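Local coordinates for protein histidinol-phosphatase (Bordetella pertussis, PDB 3FVV) that probably dephosphorylates histidinol phosphate to histidinol, a late step of histidine biosynthesis, as a magnesium-dependent hydrolase of the haloacid dehalogenase superfamily, at residues T3-L8 / E180-S185. Numbering follows the deposited sequence.
Sequences TRRLAL and ESYFYS
In the central sheet of the Rossmann-like HAD domain, segments 3-8 and 180-185 lie on adjacent parallel strands. Four backbone hydrogen bonds alternate between them. Leu6 N gives its hydrogen to Glu180 O (3.0 Å). Tyr182 N gives its own to Leu6 O (2.8 Å). Leu8 repeats the pattern: Leu8 N bonds to Tyr182 O (2.9 Å), and Leu8 O accepts from Tyr184 N (3.0 Å). Leu6 O and Leu8 O also meet the CA-H groups of Ser181 and Phe183.

The Arg5 and Tyr182 side chains meet on the sheet face that also carries Ala7. The Arg5 chain bends at chi3 (-43°), which turns the guanidinium over to the tyrosine. Tyr182 CE2 then lies above the centre of one Arg5 guanidinium face, 3.8 Å from the plane. The two planes are 68° apart, so this is no parallel stack. Arg5 NH1 is 3.1 Å from Tyr182 OH, but the angle is too poor for a hydrogen bond. The firmer polar partner of Arg5 is Asp109, which forms a salt bridge with NH2. On the reverse face Leu8 CB packs against Phe183 CD1 at 3.6 Å. The Phe183 ring turns an edge to the Leu8 carbonyl.

The first strand leads straight to Asp10, which fits the first aspartate of the HAD DxD motif, the usual nucleophile. Both strands therefore probably carry their C-terminal ends to the active site. There Ser185 touches Asp10, and its OG hydrogen-bonds to Asp190 OD2.

His104 meets the Tyr182 ring edge-to-face and hydrogen-bonds to Tyr184 OH. Helix 158-170 packs on Leu6 and Leu8, and helix 191-196 on Leu8 and Phe183. Strand 110-115 flanks segment 3-8 on its other side, while strand 199-203 pairs with the far side of segment 180-185.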
ATOM      1  N   THR A   3     -14.692  15.853  17.868  1.00 39.13           N
ATOM      2  CA  THR A   3     -13.249  15.994  18.007  1.00 36.62           C
ATOM      3  C   THR A   3     -12.395  14.863  17.379  1.00 33.75           C
ATOM      4  O   THR A   3     -11.176  14.922  17.412  1.00 32.47           O
ATOM      5  CB  THR A   3     -12.868  16.060  19.495  1.00 37.51           C
ATOM      6  OG1 THR A   3     -13.123  14.785  20.117  1.00 39.26           O
ATOM      7  CG2 THR A   3     -13.653  17.143  20.201  1.00 37.77           C
ATOM      8  N   ARG A   4     -13.014  13.830  16.818  1.00 31.23           N
ATOM      9  CA  ARG A   4     -12.245  12.737  16.231  1.00 28.83           C
ATOM     10  C   ARG A   4     -11.282  13.162  15.085  1.00 25.57           C
ATOM     11  O   ARG A   4     -11.521  14.131  14.379  1.00 25.16           O
ATOM     12  CB  ARG A   4     -13.173  11.630  15.768  1.00 29.54           C
ATOM     13  CG  ARG A   4     -12.429  10.321  15.709  1.00 32.97           C
ATOM     14  CD  ARG A   4     -13.306   9.173  15.324  1.00 36.32           C
ATOM     15  NE  ARG A   4     -12.604   7.928  15.650  1.00 41.53           N
ATOM     16  CZ  ARG A   4     -13.050   6.698  15.370  1.00 42.99           C
ATOM     17  NH1 ARG A   4     -14.226   6.537  14.731  1.00 42.50           N
ATOM     18  NH2 ARG A   4     -12.317   5.635  15.727  1.00 40.56           N
ATOM     19  N   ARG A   5     -10.170  12.460  14.940  1.00 21.55           N
ATOM     20  CA  ARG A   5      -9.270  12.705  13.817  1.00 19.60           C
ATOM     21  C   ARG A   5      -9.200  11.463  12.930  1.00 17.65           C
ATOM     22  O   ARG A   5      -9.537  10.358  13.360  1.00 16.09           O
ATOM     23  CB  ARG A   5      -7.910  13.150  14.312  1.00 18.87           C
ATOM     24  CG  ARG A   5      -8.094  14.292  15.401  1.00 19.99           C
ATOM     25  CD  ARG A   5      -6.839  14.651  16.082  1.00 21.19           C
ATOM     26  NE  ARG A   5      -6.083  13.440  16.413  1.00 26.13           N
ATOM     27  CZ  ARG A   5      -4.843  13.468  16.883  1.00 28.26           C
ATOM     28  NH1 ARG A   5      -4.262  14.652  17.135  1.00 31.72           N
ATOM     29  NH2 ARG A   5      -4.194  12.339  17.148  1.00 22.14           N
ATOM     30  N   LEU A   6      -8.813  11.668  11.684  1.00 16.49           N
ATOM     31  CA  LEU A   6      -8.617  10.563  10.738  1.00 15.66           C
ATOM     32  C   LEU A   6      -7.105  10.416  10.547  1.00 15.26           C
ATOM     33  O   LEU A   6      -6.376  11.427  10.387  1.00 13.66           O
ATOM     34  CB  LEU A   6      -9.257  10.899   9.417  1.00 15.93           C
ATOM     35  CG  LEU A   6      -9.236   9.864   8.306  1.00 13.55           C
ATOM     36  CD1 LEU A   6     -10.042   8.681   8.697  1.00  9.81           C
ATOM     37  CD2 LEU A   6      -9.740  10.599   7.035  1.00 10.86           C
ATOM     38  N   ALA A   7      -6.645   9.168  10.536  1.00 12.80           N
ATOM     39  CA  ALA A   7      -5.259   8.918  10.263  1.00 12.07           C
ATOM     40  C   ALA A   7      -5.074   7.881   9.171  1.00 12.05           C
ATOM     41  O   ALA A   7      -5.408   6.694   9.345  1.00 13.93           O
ATOM     42  CB  ALA A   7      -4.539   8.449  11.620  1.00 11.27           C
ATOM     43  N   LEU A   8      -4.468   8.305   8.076  1.00 11.79           N
ATOM     44  CA  LEU A   8      -4.228   7.472   6.926  1.00 12.29           C
ATOM     45  C   LEU A   8      -2.721   7.226   6.800  1.00 12.84           C
ATOM     46  O   LEU A   8      -1.897   8.158   6.898  1.00 12.49           O
ATOM     47  CB  LEU A   8      -4.723   8.172   5.649  1.00 12.31           C
ATOM     48  CG  LEU A   8      -6.209   8.622   5.731  1.00 12.67           C
ATOM     49  CD1 LEU A   8      -6.592   9.425   4.438  1.00 10.89           C
ATOM     50  CD2 LEU A   8      -7.168   7.484   5.979  1.00 12.22           C
ATOM     51  N   GLU A 180      -8.993  16.895  12.446  1.00 16.83           N
ATOM     52  CA  GLU A 180      -7.829  16.915  11.544  1.00 17.08           C
ATOM     53  C   GLU A 180      -7.834  15.592  10.803  1.00 16.07           C
ATOM     54  O   GLU A 180      -8.365  14.604  11.301  1.00 16.62           O
ATOM     55  CB  GLU A 180      -6.497  16.894  12.296  1.00 18.76           C
ATOM     56  CG  GLU A 180      -6.227  18.002  13.267  1.00 23.63           C
ATOM     57  CD  GLU A 180      -6.243  19.353  12.612  1.00 30.09           C
ATOM     58  OE1 GLU A 180      -6.041  19.459  11.361  1.00 32.25           O
ATOM     59  OE2 GLU A 180      -6.480  20.331  13.358  1.00 34.69           O
ATOM     60  N   SER A 181      -7.154  15.552   9.680  1.00 16.12           N
ATOM     61  CA  SER A 181      -6.859  14.297   8.948  1.00 15.14           C
ATOM     62  C   SER A 181      -5.404  14.286   8.636  1.00 15.46           C
ATOM     63  O   SER A 181      -4.900  15.275   8.077  1.00 14.41           O
ATOM     64  CB  SER A 181      -7.600  14.244   7.630  1.00 15.39           C
ATOM     65  OG  SER A 181      -7.594  15.547   7.050  1.00 16.66           O
ATOM     66  N   TYR A 182      -4.726  13.192   9.021  1.00 14.93           N
ATOM     67  CA  TYR A 182      -3.306  12.973   8.773  1.00 14.96           C
ATOM     68  C   TYR A 182      -3.158  11.964   7.600  1.00 14.76           C
ATOM     69  O   TYR A 182      -4.002  11.102   7.434  1.00 14.58           O
ATOM     70  CB  TYR A 182      -2.658  12.317  10.000  1.00 15.35           C
ATOM     71  CG  TYR A 182      -2.644  13.146  11.265  1.00 15.81           C
ATOM     72  CD1 TYR A 182      -1.507  13.837  11.647  1.00 19.62           C
ATOM     73  CD2 TYR A 182      -3.743  13.218  12.099  1.00 21.38           C
ATOM     74  CE1 TYR A 182      -1.467  14.599  12.806  1.00 20.15           C
ATOM     75  CE2 TYR A 182      -3.710  14.006  13.255  1.00 22.43           C
ATOM     76  CZ  TYR A 182      -2.560  14.695  13.570  1.00 22.55           C
ATOM     77  OH  TYR A 182      -2.447  15.443  14.715  1.00 32.28           O
ATOM     78  N   PHE A 183      -2.118  12.122   6.784  1.00 13.77           N
ATOM     79  CA  PHE A 183      -1.707  11.112   5.809  1.00 14.96           C
ATOM     80  C   PHE A 183      -0.182  11.123   5.802  1.00 14.35           C
ATOM     81  O   PHE A 183       0.426  12.193   5.712  1.00 15.08           O
ATOM     82  CB  PHE A 183      -2.270  11.374   4.408  1.00 15.80           C
ATOM     83  CG  PHE A 183      -1.845  10.357   3.373  1.00 14.47           C
ATOM     84  CD1 PHE A 183      -1.908   8.980   3.633  1.00 15.27           C
ATOM     85  CD2 PHE A 183      -1.396  10.776   2.129  1.00 16.37           C
ATOM     86  CE1 PHE A 183      -1.504   8.062   2.703  1.00 11.99           C
ATOM     87  CE2 PHE A 183      -1.027   9.862   1.167  1.00 14.75           C
ATOM     88  CZ  PHE A 183      -1.044   8.502   1.450  1.00 13.65           C
ATOM     89  N   TYR A 184       0.410   9.956   6.050  1.00 12.10           N
ATOM     90  CA  TYR A 184       1.811   9.741   5.974  1.00 11.43           C
ATOM     91  C   TYR A 184       2.195   9.059   4.645  1.00 12.13           C
ATOM     92  O   TYR A 184       1.640   8.031   4.307  1.00 13.31           O
ATOM     93  CB  TYR A 184       2.251   8.817   7.125  1.00 11.44           C
ATOM     94  CG  TYR A 184       2.015   9.327   8.533  1.00 11.53           C
ATOM     95  CD1 TYR A 184       3.063   9.773   9.313  1.00 13.71           C
ATOM     96  CD2 TYR A 184       0.745   9.310   9.097  1.00 15.19           C
ATOM     97  CE1 TYR A 184       2.844  10.206  10.594  1.00 14.64           C
ATOM     98  CE2 TYR A 184       0.515   9.777  10.368  1.00 13.19           C
ATOM     99  CZ  TYR A 184       1.579  10.203  11.120  1.00 14.04           C
ATOM    100  OH  TYR A 184       1.354  10.638  12.403  1.00 13.06           O
ATOM    101  N   SER A 185       3.139   9.615   3.880  1.00 12.68           N
ATOM    102  CA  SER A 185       3.620   8.949   2.694  1.00 13.12           C
ATOM    103  C   SER A 185       5.016   9.399   2.321  1.00 13.18           C
ATOM    104  O   SER A 185       5.474  10.423   2.750  1.00 13.15           O
ATOM    105  CB  SER A 185       2.658   9.098   1.483  1.00 13.63           C
ATOM    106  OG  SER A 185       3.030   8.176   0.432  1.00 13.65           O
TER